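Local coordinates for DNA-binding transcriptional repressor YiaJ (Escherichia coli, PDB 1YSQ), which represses transcription of the yiaKLMNOPQRS operon, which may serve the use of 2,3-diketo-L-gulonate, and is represented by its C-terminal IclR-type effector-binding domain, at residues N9-A14 with L41-E46. Numbering follows the deposited sequence.
Sequences NIIHIA and LIYKLE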
loop_
_atom_site.group_PDB
_atom_site.type_symbol
_atom_site.label_atom_id
_atom_site.label_comp_id
_atom_site.label_asym_id
_atom_site.label_seq_id
_atom_site.Cartn_x
_atom_site.Cartn_y
_atom_site.Cartn_z
ATOM N N ASN A 9 -11.034 -15.221 -4.874
ATOM C CA ASN A 9 -10.661 -15.175 -6.284
ATOM C C ASN A 9 -9.404 -14.339 -6.521
ATOM O O ASN A 9 -8.495 -14.786 -7.210
ATOM C CB ASN A 9 -11.818 -14.652 -7.155
ATOM C CG ASN A 9 -13.069 -15.517 -7.055
ATOM O OD1 ASN A 9 -13.025 -16.660 -6.571
ATOM N ND2 ASN A 9 -14.203 -14.971 -7.513
ATOM N N ILE A 10 -9.354 -13.137 -5.946
ATOM C CA ILE A 10 -8.171 -12.288 -6.113
ATOM C C ILE A 10 -6.919 -12.878 -5.425
ATOM O O ILE A 10 -5.817 -12.799 -5.969
ATOM C CB ILE A 10 -8.436 -10.792 -5.723
ATOM C CG1 ILE A 10 -7.278 -9.891 -6.185
ATOM C CG2 ILE A 10 -8.677 -10.627 -4.207
ATOM C CD1 ILE A 10 -7.172 -9.714 -7.697
ATOM N N ILE A 11 -7.084 -13.490 -4.260
ATOM C CA ILE A 11 -5.922 -14.107 -3.604
ATOM C C ILE A 11 -5.390 -15.284 -4.442
ATOM O O ILE A 11 -4.174 -15.444 -4.603
ATOM C CB ILE A 11 -6.215 -14.461 -2.124
ATOM C CG1 ILE A 11 -6.274 -13.160 -1.306
ATOM C CG2 ILE A 11 -5.109 -15.345 -1.543
ATOM C CD1 ILE A 11 -7.048 -13.263 -0.003
ATOM N N HIS A 12 -6.304 -16.053 -5.042
ATOM C CA HIS A 12 -5.907 -17.132 -5.952
ATOM C C HIS A 12 -5.056 -16.650 -7.136
ATOM O O HIS A 12 -4.037 -17.262 -7.474
ATOM C CB HIS A 12 -7.118 -17.934 -6.454
ATOM C CG HIS A 12 -6.726 -19.192 -7.167
ATOM N ND1 HIS A 12 -6.231 -20.296 -6.505
ATOM C CD2 HIS A 12 -6.696 -19.497 -8.488
ATOM C CE1 HIS A 12 -5.935 -21.236 -7.387
ATOM N NE2 HIS A 12 -6.210 -20.778 -8.597
ATOM N N ILE A 13 -5.484 -15.561 -7.760
ATOM C CA ILE A 13 -4.718 -14.896 -8.809
ATOM C C ILE A 13 -3.389 -14.352 -8.275
ATOM O O ILE A 13 -2.332 -14.561 -8.886
ATOM C CB ILE A 13 -5.549 -13.719 -9.401
ATOM C CG1 ILE A 13 -6.788 -14.239 -10.138
ATOM C CG2 ILE A 13 -4.668 -12.798 -10.320
ATOM C CD1 ILE A 13 -7.590 -13.140 -10.838
ATOM N N ALA A 14 -3.449 -13.637 -7.149
ATOM C CA ALA A 14 -2.299 -12.853 -6.692
ATOM C C ALA A 14 -1.206 -13.647 -5.975
ATOM O O ALA A 14 -0.016 -13.333 -6.128
ATOM C CB ALA A 14 -2.756 -11.683 -5.837
ATOM N N LEU A 41 -6.431 -5.327 5.036
ATOM C CA LEU A 41 -5.317 -6.230 4.765
ATOM C C LEU A 41 -5.833 -7.643 4.552
ATOM O O LEU A 41 -6.133 -8.338 5.522
ATOM C CB LEU A 41 -4.271 -6.185 5.891
ATOM C CG LEU A 41 -2.940 -6.867 5.561
ATOM C CD1 LEU A 41 -2.357 -6.278 4.258
ATOM C CD2 LEU A 41 -1.953 -6.682 6.703
ATOM N N ILE A 42 -5.943 -8.065 3.293
ATOM C CA ILE A 42 -6.510 -9.392 3.011
ATOM C C ILE A 42 -5.475 -10.499 2.910
ATOM O O ILE A 42 -5.824 -11.680 2.921
ATOM C CB ILE A 42 -7.444 -9.357 1.773
ATOM C CG1 ILE A 42 -6.666 -8.970 0.496
ATOM C CG2 ILE A 42 -8.637 -8.409 2.052
ATOM C CD1 ILE A 42 -7.487 -9.107 -0.799
ATOM N N TYR A 43 -4.203 -10.127 2.829
ATOM C CA TYR A 43 -3.152 -11.102 2.617
ATOM C C TYR A 43 -1.837 -10.472 3.053
ATOM O O TYR A 43 -1.574 -9.291 2.779
ATOM C CB TYR A 43 -3.158 -11.477 1.138
ATOM C CG TYR A 43 -2.107 -12.431 0.655
ATOM C CD1 TYR A 43 -2.434 -13.741 0.340
ATOM C CD2 TYR A 43 -0.797 -12.004 0.432
ATOM C CE1 TYR A 43 -1.478 -14.620 -0.155
ATOM C CE2 TYR A 43 0.157 -12.871 -0.060
ATOM C CZ TYR A 43 -0.191 -14.174 -0.355
ATOM O OH TYR A 43 0.756 -15.036 -0.864
ATOM N N LYS A 44 -1.036 -11.242 3.772
ATOM C CA LYS A 44 0.262 -10.761 4.250
ATOM C C LYS A 44 1.294 -11.894 4.303
ATOM O O LYS A 44 0.989 -12.986 4.768
ATOM C CB LYS A 44 0.138 -10.098 5.640
ATOM C CG LYS A 44 1.426 -9.414 6.106
ATOM C CD LYS A 44 1.420 -9.104 7.601
ATOM C CE LYS A 44 2.718 -8.369 8.006
ATOM N NZ LYS A 44 2.959 -8.378 9.519
ATOM N N LEU A 45 2.504 -11.611 3.821
ATOM C CA LEU A 45 3.649 -12.511 3.982
ATOM C C LEU A 45 4.698 -11.856 4.852
ATOM O O LEU A 45 5.144 -10.738 4.588
ATOM C CB LEU A 45 4.271 -12.898 2.618
ATOM C CG LEU A 45 3.289 -13.568 1.644
ATOM C CD1 LEU A 45 3.853 -13.641 0.250
ATOM C CD2 LEU A 45 2.859 -14.973 2.133
ATOM N N GLU A 46 5.107 -12.566 5.897
ATOM C CA GLU A 46 6.186 -12.113 6.754
ATOM C C GLU A 46 7.510 -12.118 5.986
ATOM O O GLU A 46 7.626 -12.828 4.992
ATOM C CB GLU A 46 6.269 -13.021 7.994
ATOM C CG GLU A 46 5.084 -12.890 8.955
ATOM C CD GLU A 46 4.877 -11.465 9.484
ATOM O OE1 GLU A 46 5.869 -10.738 9.683
ATOM O OE2 GLU A 46 3.713 -11.070 9.721
#
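Ile11 meets both Ile42 and Tyr43, and its two branches divide the work between them. CG2 of Ile11, placed anti to the backbone N by a chi1 of -72°, reaches the Tyr43 ring obliquely, 3.6 Å from CD1 and 4.0 Å from CE1. The longer branch turns to the preceding strand residue: CD1 of Ile11 lies 4.3 Å from CD1 of Ile42. The preceding helix residue adds to this cluster, since CG2 of Ile10 approaches CD1 of Ile42 at 3.9 Å, the two side chains crossing at about a right angle. CG2 alone makes this contact; the CG1 branch of Ile10, anti to the backbone N (chi1 -168°), turns from the strand, and the side chain also packs on Phe31 and Leu180.

The polar group at the interface is the Ile42 carbonyl, whose O lies 3.5 Å from the CD1 methyl of Ile11 in a van der Waals contact, and no hydrogen bond links the two segments. The Tyr43 hydroxyl is engaged instead by Thr192 near the C-terminus, whereas its ring also packs on Ala15, Leu18 and Glu19 farther along helix 8-25.

Consecutive residues can both face the helix because Ile42 and Tyr43 form a classic beta bulge opposite Phe31. Helix 8-25 thus packs on strand 38-45 of the antiparallel sheet in this GAF-like domain, their local axes 9.6 Å apart and inclined by 27°. With isoleucines set against one another and against a ring, and no polar bond across, this partly buried contact probably rests on shape and the hydrophobic effect, while hydrogen bonding of Tyr43 fastens the aromatic partner at its hydroxyl end.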